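Local atomic coordinates of putative oxidoreductase yhhX (PDB entry 3F4L), a protein that is a probable NAD(P)-dependent oxidoreductase of the Gfo/Idh/MocA family, possibly acting as an NADP-linked scyllo-inositol dehydrogenase. Residues A6-G11 against V69-H74; H33-H38 against S55-V60; G144-V149 against G217-I222; H178-I183 against F210-F215. All coordinates share one frame; numbering follows the deposited sequence.

Contact 1 (A6-G11 against V69-H74)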
loop_
_atom_site.group_PDB
_atom_site.type_symbol
_atom_site.label_atom_id
_atom_site.label_comp_id
_atom_site.label_asym_id
_atom_site.label_seq_id
_atom_site.Cartn_x
_atom_site.Cartn_y
_atom_site.Cartn_z
ATOM N N ALA A 6 25.897 -31.153 10.438
ATOM C CA ALA A 6 25.337 -31.453 11.742
ATOM C C ALA A 6 24.381 -30.350 12.172
ATOM O O ALA A 6 24.567 -29.186 11.835
ATOM C CB ALA A 6 26.451 -31.616 12.767
ATOM N N PHE A 7 23.352 -30.717 12.920
ATOM C CA PHE A 7 22.401 -29.726 13.379
ATOM C C PHE A 7 22.468 -29.486 14.866
ATOM O O PHE A 7 22.613 -30.423 15.652
ATOM C CB PHE A 7 20.967 -30.139 13.034
ATOM C CG PHE A 7 20.663 -30.092 11.582
ATOM C CD1 PHE A 7 21.078 -31.115 10.737
ATOM C CD2 PHE A 7 19.988 -29.000 11.043
ATOM C CE1 PHE A 7 20.824 -31.046 9.366
ATOM C CE2 PHE A 7 19.727 -28.920 9.681
ATOM C CZ PHE A 7 20.144 -29.940 8.840
ATOM N N ILE A 8 22.383 -28.216 15.244
ATOM C CA ILE A 8 22.340 -27.847 16.647
ATOM C C ILE A 8 20.870 -27.502 16.830
ATOM O O ILE A 8 20.407 -26.445 16.382
ATOM C CB ILE A 8 23.165 -26.590 16.963
ATOM C CG1 ILE A 8 24.614 -26.769 16.502
ATOM C CG2 ILE A 8 23.107 -26.310 18.456
ATOM C CD1 ILE A 8 25.299 -27.947 17.097
ATOM N N GLY A 9 20.137 -28.406 17.465
ATOM C CA GLY A 9 18.724 -28.194 17.684
ATOM C C GLY A 9 17.922 -29.195 16.877
ATOM O O GLY A 9 18.222 -29.459 15.710
ATOM N N PHE A 10 16.900 -29.770 17.495
ATOM C CA PHE A 10 16.074 -30.738 16.793
ATOM C C PHE A 10 14.599 -30.448 17.040
ATOM O O PHE A 10 13.861 -31.303 17.512
ATOM C CB PHE A 10 16.418 -32.161 17.250
ATOM C CG PHE A 10 15.783 -33.235 16.410
ATOM C CD1 PHE A 10 15.896 -33.207 15.028
ATOM C CD2 PHE A 10 15.100 -34.293 17.004
ATOM C CE1 PHE A 10 15.343 -34.218 14.241
ATOM C CE2 PHE A 10 14.545 -35.310 16.228
ATOM C CZ PHE A 10 14.670 -35.267 14.841
ATOM N N GLY A 11 14.183 -29.226 16.735
ATOM C CA GLY A 11 12.796 -28.851 16.928
ATOM C C GLY A 11 12.023 -28.959 15.626
ATOM O O GLY A 11 12.432 -29.670 14.699
ATOM N N VAL A 69 27.685 -26.673 10.114
ATOM C CA VAL A 69 26.883 -26.793 11.324
ATOM C C VAL A 69 25.662 -25.895 11.128
ATOM O O VAL A 69 25.799 -24.737 10.755
ATOM C CB VAL A 69 27.682 -26.339 12.567
ATOM C CG1 VAL A 69 26.779 -26.296 13.779
ATOM C CG2 VAL A 69 28.852 -27.311 12.804
ATOM N N VAL A 70 24.471 -26.440 11.354
ATOM C CA VAL A 70 23.238 -25.664 11.181
ATOM C C VAL A 70 22.615 -25.379 12.549
ATOM O O VAL A 70 22.160 -26.289 13.221
ATOM C CB VAL A 70 22.247 -26.437 10.300
ATOM C CG1 VAL A 70 21.026 -25.573 9.966
ATOM C CG2 VAL A 70 22.948 -26.886 9.032
ATOM N N VAL A 71 22.603 -24.112 12.951
ATOM C CA VAL A 71 22.068 -23.713 14.247
ATOM C C VAL A 71 20.571 -23.417 14.173
ATOM O O VAL A 71 20.153 -22.443 13.544
ATOM C CB VAL A 71 22.804 -22.476 14.762
ATOM C CG1 VAL A 71 22.332 -22.138 16.160
ATOM C CG2 VAL A 71 24.310 -22.728 14.735
ATOM N N CYS A 72 19.780 -24.271 14.816
ATOM C CA CYS A 72 18.322 -24.154 14.820
ATOM C C CYS A 72 17.748 -24.125 16.225
ATOM O O CYS A 72 16.609 -24.530 16.428
ATOM C CB CYS A 72 17.697 -25.343 14.099
ATOM S SG CYS A 72 18.394 -25.687 12.500
ATOM N N THR A 73 18.536 -23.672 17.192
ATOM C CA THR A 73 18.079 -23.602 18.578
ATOM C C THR A 73 17.282 -22.323 18.800
ATOM O O THR A 73 16.824 -21.683 17.851
ATOM C CB THR A 73 19.268 -23.605 19.576
ATOM O OG1 THR A 73 20.176 -22.535 19.253
ATOM C CG2 THR A 73 20.005 -24.941 19.537
ATOM N N HIS A 74 17.125 -21.961 20.067
ATOM C CA HIS A 74 16.408 -20.757 20.441
ATOM C C HIS A 74 17.214 -19.547 19.979
ATOM O O HIS A 74 18.442 -19.516 20.106
ATOM C CB HIS A 74 16.230 -20.719 21.958
ATOM C CG HIS A 74 15.395 -19.574 22.442
ATOM N ND1 HIS A 74 15.754 -18.257 22.254
ATOM C CD2 HIS A 74 14.222 -19.551 23.119
ATOM C CE1 HIS A 74 14.838 -17.472 22.793
ATOM N NE2 HIS A 74 13.898 -18.232 23.325
#
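Phe-7 and Val-70 stand side by side on one face of the parallel sheet of a Rossmann fold, where strand 3-8 runs beside strand 66-71. The valine comes in over the phenyl ring: its CG2 lies 4.2 Å from the centroid of the Phe-7 ring, displaced toward the rim, a CH-pi contact, while CB of Val-70 sits 3.5 Å from CD2 of Phe-7. At the ring's edge, in its plane, SG of Cys-72 makes a sulfur-aromatic approach at 4.0 Å from Phe-7 CD2. Were Phe-7 replaced by an alanine, Val-70 CG2 and the Cys-72 sulfur would probably lose their aromatic neighbour and a gap would open beneath helix 12-22, whose Leu-19 also touches this side chain.

The other face carries Ile-8. With CG1 anti to its carbonyl carbon (chi1 -56°), that branch reaches back to Val-69 CG1 at 3.5 Å, and the CG2 branch meets the methyl of Thr-73, whose hydroxyl is hydrogen-bonded to Ser-77 OG. Tyr-81 of helix 78-87 packs on this face.

Between the faces the backbones pair in parallel register, Ala-6 with Val-69 through Ile-8 with Val-71. Val-70 uses both its polar backbone atoms, giving its N-H to Ala-6 O and taking that of Ile-8 on its own O, the latter nearly straight at 175°. Beyond the strand Gly-9 turns the chain toward helix 12-22 at a positive phi of 113°; a CB there would clash with Cys-72 C. The pairing closes where Cys-72 N donates to Ile-8 O over 2.8 Å.

Contact 2 (H33-H38 against S55-V60)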
loop_
_atom_site.group_PDB
_atom_site.type_symbol
_atom_site.label_atom_id
_atom_site.label_comp_id
_atom_site.label_asym_id
_atom_site.label_seq_id
_atom_site.Cartn_x
_atom_site.Cartn_y
_atom_site.Cartn_z
ATOM N N HIS A 33 25.544 -35.743 12.600
ATOM C CA HIS A 33 25.117 -35.564 13.980
ATOM C C HIS A 33 23.977 -34.577 14.104
ATOM O O HIS A 33 23.818 -33.670 13.293
ATOM C CB HIS A 33 26.240 -34.984 14.839
ATOM C CG HIS A 33 27.544 -35.702 14.721
ATOM N ND1 HIS A 33 27.831 -36.848 15.428
ATOM C CD2 HIS A 33 28.651 -35.417 13.995
ATOM C CE1 HIS A 33 29.061 -37.240 15.144
ATOM N NE2 HIS A 33 29.579 -36.387 14.277
ATOM N N ILE A 34 23.205 -34.758 15.161
ATOM C CA ILE A 34 22.143 -33.837 15.492
ATOM C C ILE A 34 22.207 -33.708 16.998
ATOM O O ILE A 34 21.955 -34.664 17.727
ATOM C CB ILE A 34 20.758 -34.323 15.053
ATOM C CG1 ILE A 34 20.624 -34.186 13.529
ATOM C CG2 ILE A 34 19.673 -33.474 15.745
ATOM C CD1 ILE A 34 19.225 -34.486 13.008
ATOM N N PHE A 35 22.607 -32.524 17.448
ATOM C CA PHE A 35 22.708 -32.212 18.861
ATOM C C PHE A 35 21.371 -31.681 19.353
ATOM O O PHE A 35 20.644 -31.026 18.608
ATOM C CB PHE A 35 23.775 -31.139 19.091
ATOM C CG PHE A 35 23.690 -30.470 20.442
ATOM C CD1 PHE A 35 24.312 -31.029 21.554
ATOM C CD2 PHE A 35 22.963 -29.292 20.604
ATOM C CE1 PHE A 35 24.207 -30.419 22.808
ATOM C CE2 PHE A 35 22.851 -28.677 21.852
ATOM C CZ PHE A 35 23.474 -29.242 22.954
ATOM N N ARG A 36 21.052 -31.989 20.602
ATOM C CA ARG A 36 19.842 -31.503 21.256
ATOM C C ARG A 36 20.069 -31.631 22.751
ATOM O O ARG A 36 20.693 -32.588 23.210
ATOM C CB ARG A 36 18.589 -32.285 20.828
ATOM C CG ARG A 36 18.826 -33.698 20.326
ATOM C CD ARG A 36 18.414 -34.749 21.325
ATOM N NE ARG A 36 19.548 -35.296 22.056
ATOM C CZ ARG A 36 19.754 -36.595 22.248
ATOM N NH1 ARG A 36 18.907 -37.488 21.759
ATOM N NH2 ARG A 36 20.811 -37.004 22.928
ATOM N N ARG A 37 19.583 -30.655 23.504
ATOM C CA ARG A 37 19.750 -30.661 24.955
ATOM C C ARG A 37 19.052 -31.869 25.579
ATOM O O ARG A 37 19.588 -32.513 26.482
ATOM C CB ARG A 37 19.182 -29.372 25.551
ATOM C CG ARG A 37 19.211 -28.187 24.595
ATOM C CD ARG A 37 19.535 -26.908 25.333
ATOM N NE ARG A 37 20.825 -27.018 26.004
ATOM C CZ ARG A 37 21.399 -26.042 26.699
ATOM N NH1 ARG A 37 20.795 -24.865 26.816
ATOM N NH2 ARG A 37 22.578 -26.245 27.275
ATOM N N HIS A 38 17.854 -32.172 25.096
ATOM C CA HIS A 38 17.093 -33.308 25.612
ATOM C C HIS A 38 16.603 -34.181 24.465
ATOM O O HIS A 38 16.263 -33.680 23.400
ATOM C CB HIS A 38 15.893 -32.827 26.422
ATOM C CG HIS A 38 16.257 -31.915 27.548
ATOM N ND1 HIS A 38 15.727 -30.649 27.679
ATOM C CD2 HIS A 38 17.108 -32.077 28.587
ATOM C CE1 HIS A 38 16.236 -30.071 28.751
ATOM N NE2 HIS A 38 17.079 -30.916 29.321
ATOM N N SER A 55 23.805 -35.235 22.999
ATOM C CA SER A 55 23.608 -34.087 23.866
ATOM C C SER A 55 24.971 -33.527 24.260
ATOM O O SER A 55 25.076 -32.659 25.125
ATOM C CB SER A 55 22.817 -34.484 25.110
ATOM O OG SER A 55 21.463 -34.732 24.768
ATOM N N ASP A 56 26.011 -34.044 23.610
ATOM C CA ASP A 56 27.382 -33.599 23.836
ATOM C C ASP A 56 27.792 -32.835 22.578
ATOM O O ASP A 56 28.098 -33.432 21.544
ATOM C CB ASP A 56 28.299 -34.810 24.060
ATOM C CG ASP A 56 29.771 -34.435 24.145
ATOM O OD1 ASP A 56 30.094 -33.226 24.215
ATOM O OD2 ASP A 56 30.610 -35.364 24.148
ATOM N N LEU A 57 27.787 -31.509 22.673
ATOM C CA LEU A 57 28.123 -30.671 21.534
ATOM C C LEU A 57 29.547 -30.892 21.044
ATOM O O LEU A 57 29.808 -30.836 19.846
ATOM C CB LEU A 57 27.896 -29.200 21.892
ATOM C CG LEU A 57 28.097 -28.141 20.800
ATOM C CD1 LEU A 57 27.504 -28.599 19.477
ATOM C CD2 LEU A 57 27.454 -26.850 21.255
ATOM N N ASP A 58 30.470 -31.161 21.962
ATOM C CA ASP A 58 31.854 -31.380 21.564
ATOM C C ASP A 58 32.006 -32.556 20.605
ATOM O O ASP A 58 32.849 -32.520 19.706
ATOM C CB ASP A 58 32.741 -31.570 22.796
ATOM C CG ASP A 58 32.977 -30.268 23.538
ATOM O OD1 ASP A 58 33.324 -29.268 22.876
ATOM O OD2 ASP A 58 32.821 -30.239 24.774
ATOM N N GLU A 59 31.186 -33.589 20.791
ATOM C CA GLU A 59 31.216 -34.765 19.923
ATOM C C GLU A 59 30.905 -34.393 18.474
ATOM O O GLU A 59 31.188 -35.156 17.548
ATOM C CB GLU A 59 30.202 -35.804 20.401
ATOM C CG GLU A 59 30.736 -36.760 21.451
ATOM C CD GLU A 59 29.645 -37.632 22.038
ATOM O OE1 GLU A 59 28.768 -38.074 21.262
ATOM O OE2 GLU A 59 29.670 -37.878 23.266
ATOM N N VAL A 60 30.307 -33.223 18.287
ATOM C CA VAL A 60 29.970 -32.756 16.949
ATOM C C VAL A 60 31.047 -31.803 16.435
ATOM O O VAL A 60 31.599 -31.999 15.352
ATOM C CB VAL A 60 28.609 -32.016 16.930
ATOM C CG1 VAL A 60 28.300 -31.561 15.524
ATOM C CG2 VAL A 60 27.501 -32.930 17.451
#
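Ser-55 and Arg-36 are joined by two hydrogen bonds that meet at one hydroxyl. Ser-55 OG donates to the backbone O of Arg-36 over 2.8 Å, approaching almost in line with the carbonyl, and accepts from Arg-36 NH2 at 3.0 Å. The second bond is less straight, 138° at the hydrogen, and the hydroxyl lies 26° out of the guanidinium plane. The arginine chain starts away from the serine, but bends at chi2 and chi3 bring the guanidinium back to it. NH1 is taken by a salt bridge to Glu-43, which anchors the other end of the group. A leucine at Arg-36 would probably leave Glu-43 without its ionic mate and Ser-55 OG without a donor.

Further along, Phe-35 points its edge at the turn before helix 58-61, with CE1 3.3 Å from Ser-55 O; CE1 also lies 4.0 Å from Leu-57 CB. Asp-56 caps that turn: OD1 accepts a weak bond from Asp-58 N, while Asp-56 N donates to Thr-54 OG1. His-33 slides past Val-60 in the opposite sense, its CB 3.6 Å from Val-60 CG2, and Glu-59 O lies above one face of the imidazole near its rim. NE2 of the ring is hydrogen-bonded to Asp-63 OD2.

This joins the end of strand 29-35 to the turn that follows strand 52-54, at the edge of the Rossmann sheet. At the polar end Ser-55 OG serves as both donor and acceptor, while Glu-43 holds the far side of the guanidinium; the His-33 end combines apolar packing on Val-60, the Glu-59 carbonyl over the ring and an aspartate beyond the contact.

Contact 3 (G144-V149 against G217-I222)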
loop_
_atom_site.group_PDB
_atom_site.type_symbol
_atom_site.label_atom_id
_atom_site.label_comp_id
_atom_site.label_asym_id
_atom_site.label_seq_id
_atom_site.Cartn_x
_atom_site.Cartn_y
_atom_site.Cartn_z
ATOM N N GLY A 144 9.775 -2.713 -18.045
ATOM C CA GLY A 144 10.513 -1.472 -18.185
ATOM C C GLY A 144 11.017 -1.038 -16.822
ATOM O O GLY A 144 11.046 -1.842 -15.892
ATOM N N GLU A 145 11.394 0.229 -16.683
ATOM C CA GLU A 145 11.905 0.708 -15.403
ATOM C C GLU A 145 10.915 0.445 -14.262
ATOM O O GLU A 145 9.771 0.900 -14.297
ATOM C CB GLU A 145 12.220 2.203 -15.476
ATOM C CG GLU A 145 12.992 2.701 -14.265
ATOM C CD GLU A 145 13.052 4.207 -14.191
ATOM O OE1 GLU A 145 13.393 4.838 -15.216
ATOM O OE2 GLU A 145 12.759 4.762 -13.108
ATOM N N ILE A 146 11.367 -0.283 -13.245
ATOM C CA ILE A 146 10.498 -0.609 -12.115
ATOM C C ILE A 146 10.308 0.581 -11.182
ATOM O O ILE A 146 11.277 1.219 -10.790
ATOM C CB ILE A 146 11.077 -1.785 -11.308
ATOM C CG1 ILE A 146 11.345 -2.962 -12.251
ATOM C CG2 ILE A 146 10.123 -2.167 -10.174
ATOM C CD1 ILE A 146 10.125 -3.379 -13.059
ATOM N N VAL A 147 9.064 0.877 -10.826
ATOM C CA VAL A 147 8.808 1.990 -9.932
ATOM C C VAL A 147 8.156 1.569 -8.622
ATOM O O VAL A 147 8.247 2.286 -7.633
ATOM C CB VAL A 147 7.956 3.081 -10.615
ATOM C CG1 VAL A 147 8.752 3.697 -11.752
ATOM C CG2 VAL A 147 6.650 2.491 -11.130
ATOM N N GLU A 148 7.510 0.404 -8.602
ATOM C CA GLU A 148 6.893 -0.040 -7.367
ATOM C C GLU A 148 6.770 -1.555 -7.244
ATOM O O GLU A 148 6.456 -2.254 -8.204
ATOM C CB GLU A 148 5.515 0.608 -7.182
ATOM C CG GLU A 148 4.960 0.422 -5.766
ATOM C CD GLU A 148 4.126 1.605 -5.282
ATOM O OE1 GLU A 148 4.576 2.758 -5.448
ATOM O OE2 GLU A 148 3.033 1.382 -4.716
ATOM N N VAL A 149 7.047 -2.039 -6.041
ATOM C CA VAL A 149 6.968 -3.455 -5.716
ATOM C C VAL A 149 6.188 -3.511 -4.410
ATOM O O VAL A 149 6.399 -2.690 -3.512
ATOM C CB VAL A 149 8.387 -4.074 -5.528
ATOM C CG1 VAL A 149 8.286 -5.534 -5.042
ATOM C CG2 VAL A 149 9.145 -4.037 -6.845
ATOM N N GLY A 217 16.090 5.326 -4.749
ATOM C CA GLY A 217 15.951 6.380 -5.728
ATOM C C GLY A 217 14.467 6.636 -5.880
ATOM O O GLY A 217 13.776 6.879 -4.892
ATOM N N ASP A 218 13.972 6.554 -7.110
ATOM C CA ASP A 218 12.563 6.776 -7.389
ATOM C C ASP A 218 11.740 5.507 -7.209
ATOM O O ASP A 218 10.524 5.532 -7.369
ATOM C CB ASP A 218 12.382 7.282 -8.819
ATOM C CG ASP A 218 12.920 8.684 -9.012
ATOM O OD1 ASP A 218 12.431 9.613 -8.332
ATOM O OD2 ASP A 218 13.831 8.858 -9.848
ATOM N N LEU A 219 12.399 4.396 -6.888
ATOM C CA LEU A 219 11.701 3.130 -6.702
ATOM C C LEU A 219 11.290 2.919 -5.254
ATOM O O LEU A 219 12.071 3.191 -4.346
ATOM C CB LEU A 219 12.591 1.961 -7.118
ATOM C CG LEU A 219 12.116 0.611 -6.576
ATOM C CD1 LEU A 219 10.867 0.171 -7.319
ATOM C CD2 LEU A 219 13.224 -0.415 -6.723
ATOM N N LYS A 220 10.070 2.423 -5.048
ATOM C CA LYS A 220 9.579 2.138 -3.704
ATOM C C LYS A 220 9.105 0.687 -3.610
ATOM O O LYS A 220 8.282 0.233 -4.414
ATOM C CB LYS A 220 8.429 3.082 -3.301
ATOM C CG LYS A 220 7.975 2.886 -1.841
ATOM C CD LYS A 220 6.867 3.835 -1.391
ATOM C CE LYS A 220 5.509 3.455 -1.944
ATOM N NZ LYS A 220 4.448 4.409 -1.483
ATOM N N ALA A 221 9.657 -0.035 -2.637
ATOM C CA ALA A 221 9.306 -1.426 -2.395
ATOM C C ALA A 221 8.591 -1.489 -1.051
ATOM O O ALA A 221 9.132 -1.079 -0.017
ATOM C CB ALA A 221 10.556 -2.293 -2.360
ATOM N N ILE A 222 7.377 -2.020 -1.075
ATOM C CA ILE A 222 6.548 -2.136 0.115
ATOM C C ILE A 222 6.450 -3.575 0.625
ATOM O O ILE A 222 6.177 -4.501 -0.135
ATOM C CB ILE A 222 5.136 -1.605 -0.191
ATOM C CG1 ILE A 222 5.212 -0.094 -0.454
ATOM C CG2 ILE A 222 4.192 -1.917 0.956
ATOM C CD1 ILE A 222 3.892 0.528 -0.902
#
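Strands 146-149 and 219-222 run parallel at 16°, joined by three backbone hydrogen bonds that pass from Lys-220 N to Val-147 O, from Val-149 N to Lys-220 O and from Ile-222 N to Val-149 O. The first is the longest, at 3.2 Å between Lys-220 N and Val-147 O, and its donor stands above the carbonyl plane, 43° out of it.

Leu-219 lays CD1 against the backbone here, 3.3 Å from Val-147 C, and the same methyl touches Ile-146 CG2 at 3.8 Å. The leucine's CG is anti to the backbone N (chi1 163°), which carries the branch across to the neighbouring strand. Val-147 and Glu-148 both face His-239 on the strand beyond, a classic beta bulge in the mixed sheet of the C-terminal alpha/beta domain. Val-149 and Ala-221 share the face that packs on Ile-183 of helix 171-187, with their CB atoms 4.2 Å apart.

On the other face Glu-148 and Lys-220 extend side by side toward the second subunit. Glu-148 OE1 comes within 3.7 Å of Lys-220 CE but stays 4.3 Å from Lys-220 NZ, too far for a salt bridge. Each charge is instead met across the dimer interface: Glu-148 OE2 by Lys-224 of the second subunit, Lys-220 NZ by Asp-196 and Glu-211 of that subunit. The Ile-222 side chain slants across that of Glu-148, placing CD1 4.0 Å from Glu-148 OE2.

Contact 4 (H178-I183 against F210-F215)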
loop_
_atom_site.group_PDB
_atom_site.type_symbol
_atom_site.label_atom_id
_atom_site.label_comp_id
_atom_site.label_asym_id
_atom_site.label_seq_id
_atom_site.Cartn_x
_atom_site.Cartn_y
_atom_site.Cartn_z
ATOM N N HIS A 178 12.087 -12.141 6.522
ATOM C CA HIS A 178 12.017 -12.876 5.255
ATOM C C HIS A 178 11.553 -12.037 4.067
ATOM O O HIS A 178 12.148 -12.074 2.997
ATOM C CB HIS A 178 11.065 -14.054 5.386
ATOM C CG HIS A 178 11.593 -15.160 6.234
ATOM N ND1 HIS A 178 10.860 -15.728 7.253
ATOM C CD2 HIS A 178 12.762 -15.840 6.185
ATOM C CE1 HIS A 178 11.555 -16.714 7.795
ATOM N NE2 HIS A 178 12.712 -16.802 7.165
ATOM N N THR A 179 10.465 -11.305 4.248
ATOM C CA THR A 179 9.956 -10.498 3.164
ATOM C C THR A 179 10.900 -9.358 2.800
ATOM O O THR A 179 11.072 -9.061 1.622
ATOM C CB THR A 179 8.539 -9.994 3.494
ATOM O OG1 THR A 179 8.534 -9.340 4.768
ATOM C CG2 THR A 179 7.575 -11.175 3.537
HETATM N N MSE A 180 11.542 -8.740 3.790
HETATM C CA MSE A 180 12.480 -7.659 3.480
HETATM C C MSE A 180 13.737 -8.219 2.823
HETATM O O MSE A 180 14.337 -7.569 1.973
HETATM C CB MSE A 180 12.862 -6.861 4.737
HETATM C CG MSE A 180 11.748 -5.972 5.283
HETATM SE SE MSE A 180 12.489 -4.440 6.240
HETATM C CE MSE A 180 13.368 -5.404 7.665
ATOM N N ASP A 181 14.140 -9.420 3.227
ATOM C CA ASP A 181 15.312 -10.064 2.635
ATOM C C ASP A 181 15.107 -10.256 1.129
ATOM O O ASP A 181 16.034 -10.071 0.339
ATOM C CB ASP A 181 15.568 -11.426 3.275
ATOM C CG ASP A 181 16.654 -12.202 2.561
ATOM O OD1 ASP A 181 17.851 -11.868 2.740
ATOM O OD2 ASP A 181 16.309 -13.136 1.806
ATOM N N GLN A 182 13.891 -10.625 0.730
ATOM C CA GLN A 182 13.603 -10.816 -0.693
ATOM C C GLN A 182 13.802 -9.498 -1.445
ATOM O O GLN A 182 14.395 -9.473 -2.522
ATOM C CB GLN A 182 12.161 -11.290 -0.889
ATOM C CG GLN A 182 11.879 -12.672 -0.332
ATOM C CD GLN A 182 10.432 -13.096 -0.524
ATOM O OE1 GLN A 182 9.518 -12.305 -0.324
ATOM N NE2 GLN A 182 10.221 -14.367 -0.889
ATOM N N ILE A 183 13.297 -8.402 -0.879
ATOM C CA ILE A 183 13.429 -7.100 -1.533
ATOM C C ILE A 183 14.901 -6.705 -1.602
ATOM O O ILE A 183 15.389 -6.226 -2.628
ATOM C CB ILE A 183 12.626 -5.994 -0.777
ATOM C CG1 ILE A 183 11.131 -6.309 -0.820
ATOM C CG2 ILE A 183 12.891 -4.632 -1.401
ATOM C CD1 ILE A 183 10.600 -6.607 -2.236
ATOM N N PHE A 210 2.511 -4.655 10.279
ATOM C CA PHE A 210 3.576 -3.766 9.862
ATOM C C PHE A 210 3.607 -3.526 8.370
ATOM O O PHE A 210 3.092 -4.319 7.583
ATOM C CB PHE A 210 4.949 -4.293 10.313
ATOM C CG PHE A 210 5.439 -5.492 9.546
ATOM C CD1 PHE A 210 5.286 -6.776 10.055
ATOM C CD2 PHE A 210 6.063 -5.337 8.314
ATOM C CE1 PHE A 210 5.745 -7.884 9.351
ATOM C CE2 PHE A 210 6.526 -6.442 7.599
ATOM C CZ PHE A 210 6.368 -7.715 8.115
ATOM N N GLU A 211 4.205 -2.403 8.002
ATOM C CA GLU A 211 4.397 -2.042 6.610
ATOM C C GLU A 211 5.704 -1.270 6.567
ATOM O O GLU A 211 5.844 -0.229 7.209
ATOM C CB GLU A 211 3.273 -1.154 6.075
ATOM C CG GLU A 211 3.479 -0.817 4.592
ATOM C CD GLU A 211 2.388 0.060 4.005
ATOM O OE1 GLU A 211 1.206 -0.108 4.383
ATOM O OE2 GLU A 211 2.715 0.909 3.142
ATOM N N ALA A 212 6.675 -1.808 5.844
ATOM C CA ALA A 212 7.960 -1.155 5.704
ATOM C C ALA A 212 8.073 -0.749 4.249
ATOM O O ALA A 212 7.753 -1.526 3.352
ATOM C CB ALA A 212 9.089 -2.105 6.080
ATOM N N GLN A 213 8.507 0.483 4.023
ATOM C CA GLN A 213 8.666 1.002 2.675
ATOM C C GLN A 213 10.133 1.317 2.467
ATOM O O GLN A 213 10.701 2.166 3.159
ATOM C CB GLN A 213 7.820 2.258 2.492
ATOM C CG GLN A 213 6.337 2.004 2.732
ATOM C CD GLN A 213 5.453 3.174 2.348
ATOM O OE1 GLN A 213 4.227 3.058 2.360
ATOM N NE2 GLN A 213 6.065 4.304 2.007
ATOM N N LEU A 214 10.748 0.609 1.529
ATOM C CA LEU A 214 12.159 0.800 1.232
ATOM C C LEU A 214 12.298 1.597 -0.051
ATOM O O LEU A 214 11.775 1.201 -1.094
ATOM C CB LEU A 214 12.856 -0.555 1.090
ATOM C CG LEU A 214 13.034 -1.389 2.369
ATOM C CD1 LEU A 214 11.680 -1.745 2.966
ATOM C CD2 LEU A 214 13.817 -2.658 2.040
ATOM N N PHE A 215 13.009 2.717 0.018
ATOM C CA PHE A 215 13.181 3.555 -1.157
ATOM C C PHE A 215 14.543 3.404 -1.816
ATOM O O PHE A 215 15.570 3.454 -1.154
ATOM C CB PHE A 215 12.955 5.024 -0.788
ATOM C CG PHE A 215 11.608 5.298 -0.192
ATOM C CD1 PHE A 215 11.298 4.845 1.083
ATOM C CD2 PHE A 215 10.648 6.011 -0.902
ATOM C CE1 PHE A 215 10.059 5.096 1.654
ATOM C CE2 PHE A 215 9.401 6.269 -0.346
ATOM C CZ PHE A 215 9.103 5.811 0.939
#
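Met-180 of helix 171-187, present as selenomethionine, packs on two residues of strand 209-216. Its selenium lies 4.1 Å from Ala-212 CB and 4.3 Å from Leu-214 CD1, touching both residues on the strand's helix-facing side. Helix 319-331 meets the same side chain through Ile-328 and Leu-329. One turn on, Ile-183 presents its CG2 branch to the other methyl of Leu-214, CD2, at 4.1 Å; the two side chains cross at a slant. That isoleucine also rests on Ala-221 of the adjoining strand.

The single polar-to-aromatic approach is at the opposite end, where Thr-179 OG1 lies at the edge of the Phe-210 ring, 4.3 Å from CZ. The hydroxyl has weak hydrogen bonds to the carbonyls of Leu-175 and Gly-176 in its own helix, and Phe-172 meets the phenyl ring.

No hydrogen bond joins the two segments. Helix and strand run nearly parallel, 15° apart with their axes 10.6 Å from each other, as in a helix layered on the sheet of an alpha/beta domain. The strand's other face, with Glu-211 and Gln-213, looks to the second subunit; Glu-211 OE1 bridges Lys-224 of its own chain and Lys-220 of the second subunit. Shape and apolar burial therefore hold the helix to this strand, while the strand's charged side chain, Glu-211, lies on the face toward the second subunit.

In the fold
The four contacts divide between the two family domains. Contacts 1 and 2 are adjacent in the Rossmann part, their centres about 9 Å apart, with contact 2 nested inside the chain loop that contact 1 closes; strands 3-8 and 29-35 join them through backbone bonds. Contacts 3 and 4, about 13 Å apart between centres, share the mixed sheet, and Ala-221 links them by pairing with Leu-214 and packing on Ile-183. Across the domains, contacts 1 and 4 come within about 11 Å at their nearest atoms, whereas contacts 2 and 3 are about 47 Å apart between centres. By family analogy, the glycine-containing turn of contact 1 probably borders the dinucleotide site; contact 3 faces the second subunit.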